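Xylose isomerase-like TIM barrel (Anabaena variabilis ATCC 29413, PDB 2QW5) probably isomerises or epimerises sugars or sugar phosphates, and binds a zinc ion and D-xylose in a TIM-barrel fold. Local coordinates at residues A[100-103]-A[104-108]; A[326-329]-A[330-333]. All coordinates share one frame; numbering follows the deposited sequence.

Contact 1 of 2, residues A[100-103]-A[104-108]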
ATOM      1  N   TYR A 100     -16.443  19.478  -7.760  1.00 19.34           N
ATOM      2  CA  TYR A 100     -16.912  19.562  -9.140  1.00 19.19           C
ATOM      3  C   TYR A 100     -18.439  19.388  -9.230  1.00 21.31           C
ATOM      4  O   TYR A 100     -18.974  18.310  -8.872  1.00 20.28           O
ATOM      5  CB  TYR A 100     -16.157  18.536 -10.018  1.00 18.30           C
ATOM      6  CG  TYR A 100     -14.661  18.619  -9.779  1.00 21.00           C
ATOM      7  CD1 TYR A 100     -13.965  19.855  -9.923  1.00 18.25           C
ATOM      8  CD2 TYR A 100     -13.926  17.494  -9.363  1.00 20.86           C
ATOM      9  CE1 TYR A 100     -12.580  19.953  -9.654  1.00 18.79           C
ATOM     10  CE2 TYR A 100     -12.549  17.587  -9.098  1.00 18.74           C
ATOM     11  CZ  TYR A 100     -11.886  18.836  -9.253  1.00 17.15           C
ATOM     12  OH  TYR A 100     -10.552  18.936  -9.001  1.00 19.59           O
ATOM     13  N   PRO A 101     -19.152  20.435  -9.713  1.00 20.16           N
ATOM     14  CA  PRO A 101     -20.625  20.369  -9.850  1.00 19.95           C
ATOM     15  C   PRO A 101     -21.206  19.116 -10.497  1.00 19.34           C
ATOM     16  O   PRO A 101     -22.138  18.552  -9.942  1.00 18.70           O
ATOM     17  CB  PRO A 101     -20.942  21.580 -10.688  1.00 23.05           C
ATOM     18  CG  PRO A 101     -19.879  22.591 -10.276  1.00 24.74           C
ATOM     19  CD  PRO A 101     -18.626  21.759 -10.111  1.00 17.86           C
ATOM     20  N   GLU A 102     -20.673  18.665 -11.636  1.00 20.73           N
ATOM     21  CA  GLU A 102     -21.178  17.442 -12.323  0.50 20.04           C
ATOM     22  C   GLU A 102     -20.973  16.193 -11.486  1.00 19.32           C
ATOM     23  O   GLU A 102     -21.770  15.244 -11.568  1.00 19.38           O
ATOM     24  CB  GLU A 102     -20.539  17.252 -13.722  0.50 21.06           C
ATOM     25  CG  GLU A 102     -20.900  15.912 -14.444  0.50 23.88           C
ATOM     26  CD  GLU A 102     -20.323  15.771 -15.842  0.50 22.80           C
ATOM     27  OE1 GLU A 102     -20.434  16.728 -16.624  0.50 35.40           O
ATOM     28  OE2 GLU A 102     -19.797  14.687 -16.173  0.50 27.64           O
ATOM     29  N   GLN A 103     -19.874  16.158 -10.714  1.00 18.89           N
ATOM     30  CA  GLN A 103     -19.612  15.000  -9.857  1.00 18.32           C
ATOM     31  C   GLN A 103     -20.685  14.959  -8.767  1.00 17.13           C
ATOM     32  O   GLN A 103     -21.271  13.923  -8.523  1.00 15.26           O
ATOM     33  CB  GLN A 103     -18.214  15.037  -9.212  1.00 19.68           C
ATOM     34  CG  GLN A 103     -17.888  13.708  -8.501  1.00 17.33           C
ATOM     35  CD  GLN A 103     -16.447  13.538  -8.142  1.00 19.45           C
ATOM     36  OE1 GLN A 103     -15.675  14.487  -8.065  1.00 16.73           O
ATOM     37  NE2 GLN A 103     -16.084  12.310  -7.849  1.00 12.45           N
ATOM     38  N   ARG A 104     -20.946  16.109  -8.139  1.00 12.44           N
ATOM     39  CA  ARG A 104     -21.999  16.240  -7.110  1.00 16.25           C
ATOM     40  C   ARG A 104     -23.406  15.865  -7.616  1.00 17.85           C
ATOM     41  O   ARG A 104     -24.183  15.196  -6.905  1.00 19.89           O
ATOM     42  CB  ARG A 104     -22.028  17.665  -6.546  1.00 20.54           C
ATOM     43  CG  ARG A 104     -20.786  18.011  -5.791  1.00 21.02           C
ATOM     44  CD  ARG A 104     -20.954  19.256  -4.972  1.00 18.64           C
ATOM     45  NE  ARG A 104     -21.276  20.451  -5.746  1.00 18.12           N
ATOM     46  CZ  ARG A 104     -20.447  21.455  -6.053  1.00 17.53           C
ATOM     47  NH1 ARG A 104     -19.179  21.460  -5.717  1.00 20.16           N
ATOM     48  NH2 ARG A 104     -20.903  22.480  -6.741  1.00 25.63           N
ATOM     49  N   GLN A 105     -23.732  16.299  -8.842  1.00 18.76           N
ATOM     50  CA  GLN A 105     -25.040  15.980  -9.461  1.00 17.83           C
ATOM     51  C   GLN A 105     -25.151  14.526  -9.759  1.00 19.94           C
ATOM     52  O   GLN A 105     -26.213  13.936  -9.541  1.00 20.37           O
ATOM     53  CB  GLN A 105     -25.291  16.784 -10.718  1.00 22.06           C
ATOM     54  CG  GLN A 105     -25.491  18.257 -10.390  1.00 24.84           C
ATOM     55  CD  GLN A 105     -26.727  18.480  -9.537  1.00 27.10           C
ATOM     56  OE1 GLN A 105     -27.795  17.919  -9.827  1.00 27.96           O
ATOM     57  NE2 GLN A 105     -26.581  19.256  -8.465  1.00 22.91           N
ATOM     58  N   GLU A 106     -24.066  13.937 -10.249  1.00 18.14           N
ATOM     59  CA  GLU A 106     -24.063  12.472 -10.472  1.00 20.55           C
ATOM     60  C   GLU A 106     -24.185  11.700  -9.148  1.00 19.94           C
ATOM     61  O   GLU A 106     -24.790  10.617  -9.109  1.00 17.31           O
ATOM     62  CB  GLU A 106     -22.857  12.056 -11.343  1.00 22.47           C
ATOM     63  CG  GLU A 106     -23.091  12.506 -12.799  1.00 24.43           C
ATOM     64  CD  GLU A 106     -21.850  12.466 -13.708  1.00 30.19           C
ATOM     65  OE1 GLU A 106     -20.833  11.831 -13.357  1.00 33.14           O
ATOM     66  OE2 GLU A 106     -21.926  13.078 -14.812  1.00 38.13           O
ATOM     67  N   ALA A 107     -23.633  12.262  -8.071  1.00 16.97           N
ATOM     68  CA  ALA A 107     -23.729  11.683  -6.732  1.00 17.51           C
ATOM     69  C   ALA A 107     -25.180  11.778  -6.222  1.00 17.72           C
ATOM     70  O   ALA A 107     -25.698  10.834  -5.619  1.00 18.95           O
ATOM     71  CB  ALA A 107     -22.762  12.377  -5.789  1.00 17.40           C
ATOM     72  N   LEU A 108     -25.821  12.923  -6.454  1.00 17.38           N
ATOM     73  CA  LEU A 108     -27.250  13.114  -6.118  1.00 16.07           C
ATOM     74  C   LEU A 108     -28.147  12.095  -6.824  1.00 13.13           C
ATOM     75  O   LEU A 108     -29.062  11.533  -6.197  1.00 18.31           O
ATOM     76  CB  LEU A 108     -27.702  14.523  -6.477  1.00 15.89           C
ATOM     77  CG  LEU A 108     -29.125  14.976  -6.116  1.00 19.30           C
ATOM     78  CD1 LEU A 108     -29.412  14.821  -4.625  1.00 16.81           C
ATOM     79  CD2 LEU A 108     -29.359  16.463  -6.621  1.00 18.62           C
TER
HETATM   80  O   HOH W   1     -19.159  11.433 -15.566  1.00 36.59           O

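Contact 2 of 2, residues A[326-329]-A[330-333]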
ATOM      1  N   ARG A 326     -32.875  -7.181  24.458  1.00 18.91           N
ATOM      2  CA  ARG A 326     -34.166  -7.199  25.176  1.00 22.52           C
ATOM      3  C   ARG A 326     -34.004  -7.169  26.703  1.00 24.61           C
ATOM      4  O   ARG A 326     -34.770  -6.450  27.378  1.00 27.35           O
ATOM      5  CB  ARG A 326     -35.041  -8.402  24.755  1.00 19.90           C
ATOM      6  CG  ARG A 326     -35.557  -8.251  23.368  1.00 28.17           C
ATOM      7  CD  ARG A 326     -36.877  -8.933  23.141  1.00 44.19           C
ATOM      8  NE  ARG A 326     -37.444  -8.653  21.810  1.00 47.94           N
ATOM      9  CZ  ARG A 326     -38.049  -7.510  21.433  1.00 49.20           C
ATOM     10  NH1 ARG A 326     -38.116  -6.416  22.218  1.00 43.60           N
ATOM     11  NH2 ARG A 326     -38.541  -7.448  20.195  1.00 54.14           N
ATOM     12  N   LYS A 327     -32.988  -7.881  27.218  1.00 24.76           N
ATOM     13  CA  LYS A 327     -32.678  -7.915  28.638  1.00 25.83           C
ATOM     14  C   LYS A 327     -32.349  -6.516  29.123  1.00 24.32           C
ATOM     15  O   LYS A 327     -32.856  -6.058  30.141  1.00 26.86           O
ATOM     16  CB  LYS A 327     -31.479  -8.826  28.941  1.00 25.72           C
ATOM     17  CG  LYS A 327     -31.418  -9.250  30.413  1.00 34.79           C
ATOM     18  CD  LYS A 327     -30.254 -10.167  30.833  1.00 35.35           C
ATOM     19  CE  LYS A 327     -29.026  -9.396  31.362  1.00 47.90           C
ATOM     20  NZ  LYS A 327     -28.276  -8.656  30.303  1.00 50.38           N
ATOM     21  N   GLU A 328     -31.514  -5.833  28.360  1.00 24.07           N
ATOM     22  CA  GLU A 328     -31.046  -4.489  28.704  1.00 22.99           C
ATOM     23  C   GLU A 328     -32.093  -3.417  28.521  1.00 24.70           C
ATOM     24  O   GLU A 328     -32.128  -2.440  29.289  1.00 24.09           O
ATOM     25  CB  GLU A 328     -29.773  -4.185  27.910  1.00 22.05           C
ATOM     26  CG  GLU A 328     -28.608  -5.125  28.307  1.00 25.89           C
ATOM     27  CD  GLU A 328     -28.119  -4.942  29.735  1.00 28.78           C
ATOM     28  OE1 GLU A 328     -28.238  -3.826  30.305  1.00 26.88           O
ATOM     29  OE2 GLU A 328     -27.592  -5.938  30.272  1.00 29.46           O
ATOM     30  N   LEU A 329     -32.900  -3.573  27.484  1.00 24.18           N
ATOM     31  CA  LEU A 329     -34.065  -2.711  27.279  1.00 27.48           C
ATOM     32  C   LEU A 329     -35.053  -2.913  28.435  1.00 28.51           C
ATOM     33  O   LEU A 329     -35.543  -1.937  28.974  1.00 27.30           O
ATOM     34  CB  LEU A 329     -34.758  -2.946  25.942  1.00 24.43           C
ATOM     35  CG  LEU A 329     -34.067  -2.360  24.716  1.00 22.81           C
ATOM     36  CD1 LEU A 329     -34.664  -3.023  23.468  1.00 20.04           C
ATOM     37  CD2 LEU A 329     -34.119  -0.807  24.670  1.00 26.53           C
ATOM     38  N   LYS A 330     -35.301  -4.159  28.831  1.00 30.17           N
ATOM     39  CA  LYS A 330     -36.189  -4.447  29.979  1.00 32.07           C
ATOM     40  C   LYS A 330     -35.717  -3.763  31.268  1.00 33.07           C
ATOM     41  O   LYS A 330     -36.552  -3.263  32.010  1.00 32.86           O
ATOM     42  CB  LYS A 330     -36.354  -5.953  30.193  1.00 32.34           C
ATOM     43  CG  LYS A 330     -37.412  -6.337  31.208  1.00 35.38           C
ATOM     44  CD  LYS A 330     -37.545  -7.849  31.295  1.00 37.92           C
ATOM     45  CE  LYS A 330     -38.511  -8.265  32.406  1.00 42.89           C
ATOM     46  NZ  LYS A 330     -39.876  -7.773  32.116  1.00 51.18           N
ATOM     47  N   LYS A 331     -34.404  -3.722  31.516  1.00 32.29           N
ATOM     48  CA  LYS A 331     -33.832  -3.051  32.688  1.00 33.95           C
ATOM     49  C   LYS A 331     -34.101  -1.559  32.731  1.00 35.70           C
ATOM     50  O   LYS A 331     -34.241  -1.010  33.809  1.00 38.25           O
ATOM     51  CB  LYS A 331     -32.316  -3.233  32.781  1.00 32.72           C
ATOM     52  CG  LYS A 331     -31.856  -4.621  33.110  1.00 37.50           C
ATOM     53  CD  LYS A 331     -30.345  -4.655  33.183  1.00 33.29           C
ATOM     54  CE  LYS A 331     -29.809  -6.054  33.212  1.00 38.68           C
ATOM     55  NZ  LYS A 331     -28.329  -6.034  33.101  1.00 40.61           N
ATOM     56  N   ILE A 332     -34.158  -0.914  31.574  1.00 37.18           N
ATOM     57  CA  ILE A 332     -34.410   0.525  31.478  1.00 40.12           C
ATOM     58  C   ILE A 332     -35.888   0.858  31.742  1.00 41.23           C
ATOM     59  O   ILE A 332     -36.171   1.917  32.294  1.00 42.80           O
ATOM     60  CB  ILE A 332     -33.921   1.075  30.109  1.00 40.34           C
ATOM     61  CG1 ILE A 332     -32.400   0.928  30.030  1.00 40.68           C
ATOM     62  CG2 ILE A 332     -34.283   2.568  29.900  1.00 39.00           C
ATOM     63  CD1 ILE A 332     -31.907   1.134  28.691  1.00 35.10           C
ATOM     64  N   GLY A 333     -36.813  -0.032  31.355  1.00 43.95           N
ATOM     65  CA  GLY A 333     -38.252   0.161  31.577  1.00 44.65           C
ATOM     66  C   GLY A 333     -38.660   0.081  33.055  1.00 48.58           C
ATOM     67  O   GLY A 333     -38.364  -0.898  33.776  1.00 50.76           O
TER

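Contact 1 of 2, residues A[100-103]-A[104-108]
The first turn of helix 101-120 brings Tyr100, its N-cap residue, against Arg104: Tyr100 O accepts a hydrogen bond from Arg104 N at 3.0 Å. Pro101 suits the first helical position, since its ring fixes phi and no N-H is needed there; its carbonyl O in turn takes Gln105 N. The Arg104 chain, bent at chi3 (-60°), folds back toward the start of the helix and lays one guanidinium face over Pro101 CA, off-centre, while NH2 lies 3.7 Å from Pro101 CG. Its NH1 is hydrogen-bonded to Ser98 O. One residue further along, Glu102 OE2 comes 3.0 Å from Glu106 OE2, a doubtful approach seen in one of two modelled Glu102 conformers; the expected repulsion may be why there is a second. A water gives a hydrogen to Glu106 OE1 at 2.8 Å and, in this conformer, weakly to Glu102 OE2. Gln103, which can both donate and accept, ties the turn to the preceding loop: OE1 pairs with Ser98 OG, and NE2 donates to Thr93 O. This helix connects parallel strands 83-87 and 125-128; Arg104, Gln105 and Leu108 pack on Ile165 of helix 148-176, while Gln103 and Glu106 touch Tyr100 of the second subunit.

Contact 2 of 2, residues A[326-329]-A[330-333]
Lys327, Glu328 and Lys331 form a salt-bridge network on the last turns of helix 314-332, where one carboxylate oxygen serves two ammonium groups. Glu328 OE2 accepts from Lys331 NZ at 2.9 Å, across the i to i+3 spacing of the helix, and from the adjacent Lys327 NZ at 2.8 Å. Both donors come from the same face of the carboxylate: Lys327 NZ on the anti side, 29° out of the plane, and Lys331 NZ from above it, 35° out. The chains reach this point differently. Lys331 runs extended beyond CG beside Glu328, pointing the same way, whereas Lys327 bends at chi3 (93°) and chi4 to turn its amine back onto the acid. Glu328 itself bends at chi2, which brings its carboxylate toward Lys331.

The main chain is satisfied less evenly. Lys330 N gives a firm bond to Arg326 O at 2.8 Å, and Lys331 N reaches Lys327 O. Toward the end the bonds weaken: Ile332 N is shared between Glu328 O and Leu329 O, both weakly, and Gly333 N is weakly bonded to both Leu329 O and Lys330 O, each at 3.3 Å. The guanidinium of Arg326 leads away from this turn, its NH2 bonded to Ser9 O. Leu329 and Ile332 are apolar because they face the protein, both packing on Leu267 of helix 263-273, while the long chain of Lys330 suits its exposed position.

The two ammonium nitrogens, Lys327 NZ and Lys331 NZ, stand 3.8 Å apart, and the shared carboxylate oxygen probably offsets their repulsion. Their charges would be expected to stabilise the ionised form of Glu328, and lysines at this C-terminal end may also offset the negative pole of the helix dipole.

Contact 1 comes first along the chain, at the start of helix 101-120, and contact 2 closes the modelled chain at the end of helix 314-332. Their centres are 45 Å apart, with nearest atoms about 33 Å apart, and they lie on opposite sides of the chain's centre. Both helices belong to the outer layer around the eight-stranded parallel barrel: the first connects two consecutive strands, 83-87 and 125-128, while the second follows the last strand, 278-280, and packs near the first, 11-14. Both sites are remote from the zinc and xylose pocket. Contact 1 touches the second subunit, whereas no other chain of the assembly touches contact 2.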